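3-hydroxyadipyl-CoA dehydrogenase (Escherichia coli, PDB 3MOG) catalyses the NAD-dependent oxidation of 3-hydroxyadipyl-CoA to 3-oxoadipyl-CoA in phenylacetate degradation, working as a homotrimer. Local coordinates at residues A410-I415 / G428-G433; V191-R196 / A401-Q406. One frame throughout, in Å; residues are numbered along the deposited sequence.

Contact 1 (A410-I415 / G428-G433)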
loop_
_atom_site.group_PDB
_atom_site.type_symbol
_atom_site.label_atom_id
_atom_site.label_comp_id
_atom_site.label_asym_id
_atom_site.label_seq_id
_atom_site.Cartn_x
_atom_site.Cartn_y
_atom_site.Cartn_z
ATOM N N ALA C 410 23.009 3.299 -8.327
ATOM C CA ALA C 410 24.220 2.903 -9.043
ATOM C C ALA C 410 24.342 3.725 -10.337
ATOM O O ALA C 410 23.379 4.380 -10.756
ATOM C CB ALA C 410 24.168 1.411 -9.374
ATOM N N SER C 411 25.505 3.679 -10.980
ATOM C CA SER C 411 25.680 4.360 -12.268
ATOM C C SER C 411 24.932 3.603 -13.355
ATOM O O SER C 411 24.612 2.426 -13.181
ATOM C CB SER C 411 27.157 4.428 -12.642
ATOM O OG SER C 411 27.649 3.123 -12.961
ATOM N N GLU C 412 24.653 4.272 -14.471
ATOM C CA GLU C 412 24.027 3.607 -15.616
ATOM C C GLU C 412 24.833 2.385 -16.078
ATOM O O GLU C 412 24.271 1.291 -16.263
ATOM C CB GLU C 412 23.809 4.589 -16.779
ATOM C CG GLU C 412 23.430 3.903 -18.090
ATOM C CD GLU C 412 23.282 4.863 -19.246
ATOM O OE1 GLU C 412 22.141 5.307 -19.505
ATOM O OE2 GLU C 412 24.315 5.169 -19.885
ATOM N N GLN C 413 26.142 2.563 -16.249
ATOM C CA GLN C 413 26.993 1.448 -16.687
ATOM C C GLN C 413 27.003 0.265 -15.714
ATOM O O GLN C 413 27.039 -0.886 -16.149
ATOM C CB GLN C 413 28.423 1.894 -17.078
ATOM C CG GLN C 413 29.380 2.238 -15.958
ATOM C CD GLN C 413 30.850 2.157 -16.385
ATOM O OE1 GLN C 413 31.281 1.186 -17.010
ATOM N NE2 GLN C 413 31.622 3.177 -16.035
ATOM N N ASP C 414 26.920 0.537 -14.411
ATOM C CA ASP C 414 26.931 -0.545 -13.430
ATOM C C ASP C 414 25.617 -1.307 -13.364
ATOM O O ASP C 414 25.607 -2.497 -13.055
ATOM C CB ASP C 414 27.324 -0.032 -12.057
ATOM C CG ASP C 414 28.825 0.172 -11.925
ATOM O OD1 ASP C 414 29.581 -0.182 -12.876
ATOM O OD2 ASP C 414 29.241 0.688 -10.866
ATOM N N ILE C 415 24.520 -0.616 -13.663
ATOM C CA ILE C 415 23.213 -1.259 -13.772
ATOM C C ILE C 415 23.192 -2.205 -14.980
ATOM O O ILE C 415 22.758 -3.350 -14.864
ATOM C CB ILE C 415 22.065 -0.204 -13.800
ATOM C CG1 ILE C 415 22.026 0.562 -12.460
ATOM C CG2 ILE C 415 20.704 -0.866 -14.071
ATOM C CD1 ILE C 415 21.040 1.734 -12.403
ATOM N N GLY C 428 22.057 -5.109 -21.157
ATOM C CA GLY C 428 21.764 -4.319 -19.968
ATOM C C GLY C 428 20.531 -3.476 -20.277
ATOM O O GLY C 428 20.387 -2.994 -21.400
ATOM N N PRO C 429 19.644 -3.274 -19.289
ATOM C CA PRO C 429 18.310 -2.673 -19.544
ATOM C C PRO C 429 18.338 -1.243 -20.091
ATOM O O PRO C 429 17.451 -0.859 -20.865
ATOM C CB PRO C 429 17.625 -2.692 -18.168
ATOM C CG PRO C 429 18.593 -3.308 -17.221
ATOM C CD PRO C 429 19.938 -3.401 -17.853
ATOM N N LEU C 430 19.344 -0.463 -19.702
ATOM C CA LEU C 430 19.441 0.917 -20.160
ATOM C C LEU C 430 19.896 0.960 -21.614
ATOM O O LEU C 430 19.315 1.695 -22.413
ATOM C CB LEU C 430 20.347 1.734 -19.241
ATOM C CG LEU C 430 19.771 1.659 -17.811
ATOM C CD1 LEU C 430 20.730 2.078 -16.743
ATOM C CD2 LEU C 430 18.501 2.453 -17.691
ATOM N N ALA C 431 20.894 0.135 -21.949
ATOM C CA ALA C 431 21.341 -0.038 -23.336
ATOM C C ALA C 431 20.212 -0.596 -24.165
ATOM O O ALA C 431 20.067 -0.248 -25.329
ATOM C CB ALA C 431 22.544 -0.978 -23.416
ATOM N N TRP C 432 19.420 -1.467 -23.550
ATOM C CA TRP C 432 18.279 -2.061 -24.213
ATOM C C TRP C 432 17.208 -1.027 -24.541
ATOM O O TRP C 432 16.655 -1.040 -25.640
ATOM C CB TRP C 432 17.681 -3.157 -23.341
ATOM C CG TRP C 432 17.083 -4.274 -24.120
ATOM C CD1 TRP C 432 16.779 -4.281 -25.456
ATOM C CD2 TRP C 432 16.683 -5.542 -23.612
ATOM N NE1 TRP C 432 16.234 -5.479 -25.810
ATOM C CE2 TRP C 432 16.155 -6.277 -24.698
ATOM C CE3 TRP C 432 16.732 -6.138 -22.350
ATOM C CZ2 TRP C 432 15.678 -7.584 -24.559
ATOM C CZ3 TRP C 432 16.257 -7.444 -22.208
ATOM C CH2 TRP C 432 15.732 -8.149 -23.308
ATOM N N GLY C 433 16.932 -0.137 -23.587
ATOM C CA GLY C 433 15.945 0.932 -23.753
ATOM C C GLY C 433 16.331 1.915 -24.856
ATOM O O GLY C 433 15.475 2.360 -25.621
#
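The carboxylate of Glu412, the flat group of this contact, brings OE1 to 4.0 Å from Leu430 CB. Two consecutive helices, 412-422 and 429-436, meet here through their first turns, within the helical C-terminal domain of the 3-hydroxyacyl-CoA dehydrogenase family. The closest touch is carbon on carbon: Glu412 CG lies 3.5 Å from Leu430 CD1. Glu412 serves the contact with its methylene stem, extended away from the backbone N (chi1 168°), whereas its OE1 is held in a salt bridge with Arg466 NH1. Leu430 CD1 is shared, because Ile415 packs on the same methyl with CB, at 4.0 Å, and with the CG2 branch. Beside it, Pro429 CD packs 4.1 Å from Ile415 O. That buried cluster continues onto helix 390-406, where Ala401 meets both Ile415 and Pro429. Gly428 is the N-cap of helix 429-436, and Asp416 OD1, from helix 412-422, accepts a hydrogen bond from Leu430 N. On the other helix Ser411 is the N-cap, its OG accepting from Asp414 N at 3.1 Å with an N-H...O angle of 149°.

Contact 2 (V191-R196 / A401-Q406)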
loop_
_atom_site.group_PDB
_atom_site.type_symbol
_atom_site.label_atom_id
_atom_site.label_comp_id
_atom_site.label_asym_id
_atom_site.label_seq_id
_atom_site.Cartn_x
_atom_site.Cartn_y
_atom_site.Cartn_z
ATOM N N VAL C 191 20.789 -6.095 -8.762
ATOM C CA VAL C 191 20.295 -7.318 -9.400
ATOM C C VAL C 191 18.952 -7.821 -8.850
ATOM O O VAL C 191 18.023 -8.023 -9.613
ATOM C CB VAL C 191 21.350 -8.469 -9.370
ATOM C CG1 VAL C 191 20.789 -9.701 -10.056
ATOM C CG2 VAL C 191 22.645 -8.040 -10.036
ATOM N N ASN C 192 18.840 -8.007 -7.543
ATOM C CA ASN C 192 17.584 -8.506 -6.953
ATOM C C ASN C 192 16.426 -7.521 -7.097
ATOM O O ASN C 192 15.275 -7.917 -7.084
ATOM C CB ASN C 192 17.761 -8.853 -5.467
ATOM C CG ASN C 192 18.311 -10.245 -5.234
ATOM O OD1 ASN C 192 18.289 -11.102 -6.112
ATOM N ND2 ASN C 192 18.790 -10.482 -4.017
ATOM N N ARG C 193 16.744 -6.238 -7.220
ATOM C CA ARG C 193 15.733 -5.204 -7.405
ATOM C C ARG C 193 15.251 -5.120 -8.851
ATOM O O ARG C 193 14.053 -5.147 -9.103
ATOM C CB ARG C 193 16.276 -3.845 -6.946
ATOM C CG ARG C 193 15.298 -2.696 -7.087
ATOM C CD ARG C 193 16.045 -1.421 -7.366
ATOM N NE ARG C 193 15.197 -0.235 -7.383
ATOM C CZ ARG C 193 15.359 0.812 -6.580
ATOM N NH1 ARG C 193 16.303 0.793 -5.660
ATOM N NH2 ARG C 193 14.550 1.861 -6.670
ATOM N N VAL C 194 16.185 -5.028 -9.794
ATOM C CA VAL C 194 15.850 -4.825 -11.212
ATOM C C VAL C 194 15.267 -6.081 -11.867
ATOM O O VAL C 194 14.420 -5.973 -12.744
ATOM C CB VAL C 194 17.069 -4.251 -12.002
ATOM C CG1 VAL C 194 16.793 -4.096 -13.503
ATOM C CG2 VAL C 194 17.484 -2.934 -11.400
ATOM N N ALA C 195 15.682 -7.260 -11.404
ATOM C CA ALA C 195 15.131 -8.530 -11.884
ATOM C C ALA C 195 13.674 -8.784 -11.529
ATOM O O ALA C 195 13.028 -9.609 -12.172
ATOM C CB ALA C 195 15.978 -9.704 -11.387
ATOM N N ARG C 196 13.161 -8.113 -10.501
ATOM C CA ARG C 196 11.809 -8.404 -9.996
ATOM C C ARG C 196 10.677 -8.482 -11.056
ATOM O O ARG C 196 9.885 -9.428 -11.020
ATOM C CB ARG C 196 11.417 -7.448 -8.860
ATOM C CG ARG C 196 12.099 -7.680 -7.507
ATOM C CD ARG C 196 11.927 -9.127 -7.011
ATOM N NE ARG C 196 13.140 -9.920 -7.244
ATOM C CZ ARG C 196 13.218 -11.239 -7.130
ATOM N NH1 ARG C 196 12.149 -11.955 -6.786
ATOM N NH2 ARG C 196 14.377 -11.846 -7.362
ATOM N N ALA C 401 15.021 -0.316 -13.845
ATOM C CA ALA C 401 16.430 0.104 -13.979
ATOM C C ALA C 401 16.586 1.630 -13.984
ATOM O O ALA C 401 17.499 2.181 -13.363
ATOM C CB ALA C 401 17.035 -0.471 -15.242
ATOM N N LEU C 402 15.673 2.301 -14.674
ATOM C CA LEU C 402 15.650 3.736 -14.736
ATOM C C LEU C 402 15.342 4.352 -13.375
ATOM O O LEU C 402 15.920 5.376 -13.008
ATOM C CB LEU C 402 14.602 4.192 -15.750
ATOM C CG LEU C 402 14.939 4.131 -17.239
ATOM C CD1 LEU C 402 13.659 4.313 -17.999
ATOM C CD2 LEU C 402 15.968 5.176 -17.659
ATOM N N ASP C 403 14.431 3.738 -12.623
ATOM C CA ASP C 403 14.110 4.252 -11.292
ATOM C C ASP C 403 15.305 4.110 -10.347
ATOM O O ASP C 403 15.576 4.998 -9.534
ATOM C CB ASP C 403 12.891 3.553 -10.708
ATOM C CG ASP C 403 12.560 4.047 -9.311
ATOM O OD1 ASP C 403 12.058 5.181 -9.192
ATOM O OD2 ASP C 403 12.822 3.313 -8.333
ATOM N N ALA C 404 16.025 3.004 -10.474
ATOM C CA ALA C 404 17.206 2.786 -9.662
ATOM C C ALA C 404 18.277 3.830 -9.986
ATOM O O ALA C 404 18.934 4.340 -9.072
ATOM C CB ALA C 404 17.744 1.366 -9.862
ATOM N N LEU C 405 18.426 4.158 -11.275
ATOM C CA LEU C 405 19.411 5.164 -11.727
ATOM C C LEU C 405 19.042 6.540 -11.214
ATOM O O LEU C 405 19.890 7.265 -10.714
ATOM C CB LEU C 405 19.539 5.178 -13.251
ATOM C CG LEU C 405 20.433 6.238 -13.913
ATOM C CD1 LEU C 405 21.877 6.162 -13.403
ATOM C CD2 LEU C 405 20.390 6.082 -15.441
ATOM N N GLN C 406 17.757 6.865 -11.297
ATOM C CA GLN C 406 17.246 8.143 -10.827
ATOM C C GLN C 406 17.415 8.343 -9.317
ATOM O O GLN C 406 17.697 9.453 -8.854
ATOM C CB GLN C 406 15.777 8.292 -11.214
ATOM C CG GLN C 406 15.299 9.724 -11.125
ATOM C CD GLN C 406 13.955 9.936 -11.775
ATOM O OE1 GLN C 406 13.125 9.023 -11.840
ATOM N NE2 GLN C 406 13.733 11.151 -12.271
#
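Ala401 packs its CB against Val194 CG1 at 4.0 Å, and the two residues also mark the closest backbone approach, with their CA atoms 5.7 Å apart. The contact joins two copies of the 3-hydroxyacyl-CoA dehydrogenase C-terminal domain that lie far apart in the sequence: the short helix 191-194 belongs to the first, and the last turns of helix 390-406 to the second. Val194 meets the alanine with both branches: CG1 at its CB, and CG2 4.1 Å from Ala401 CA. Val194 also touches Met419 of helix 412-422.

Two residues on, Asp403 supplies the polar part of the contact. Its OD2 accepts a hydrogen bond from Arg193 NH2 at 2.8 Å, part of a salt bridge. The bond is somewhat bent, with an N-H...O angle of 134°. OD2 sits at the edge of the guanidinium, near its plane, yet the carboxylate plane is turned 46° from that of the guanidinium. The same OD2 forms a salt bridge with Arg258 NH1, so two arginines converge on one buried oxygen, an arrangement that probably favours the charged form of the aspartate.

Ala404 then lies under the arginine. Arg193 sets out with CG anti to the backbone N and then bends at chi2 (-149°), which carries the guanidinium across the alanine methyl. Arg193 NE also makes a long, weak ion pair with Glu400 OE1. With its edge tied to Asp403, the guanidinium presents one face to Ala404, whose CB lies 3.9 Å from Arg193 NE, displaced toward the rim of the group.

From the N terminus, the chain runs through the strands of the NAD-binding Rossmann fold and, after strand 179-184, forms helix 191-194. In contact 2, 204 residues separate the segments, among them the reduced Rossmann-fold domain and the start of helix 390-406, whose end closes the contact. Contact 1 follows in series, closing a loop of 12 residues between 410-415 and 428-433, which holds the rest of helix 412-422; the two loops neither nest nor cross. Their centres are 9 Å apart, and helix 390-406 bridges them: Leu405 CD1 packs on Ala410 O, Ile415 CD1 on Ala401 O, and Leu430 CD2 on Leu402 CD2. Contact 2 thus ties the two C-terminal domain copies together, while contact 1 is local to the second copy.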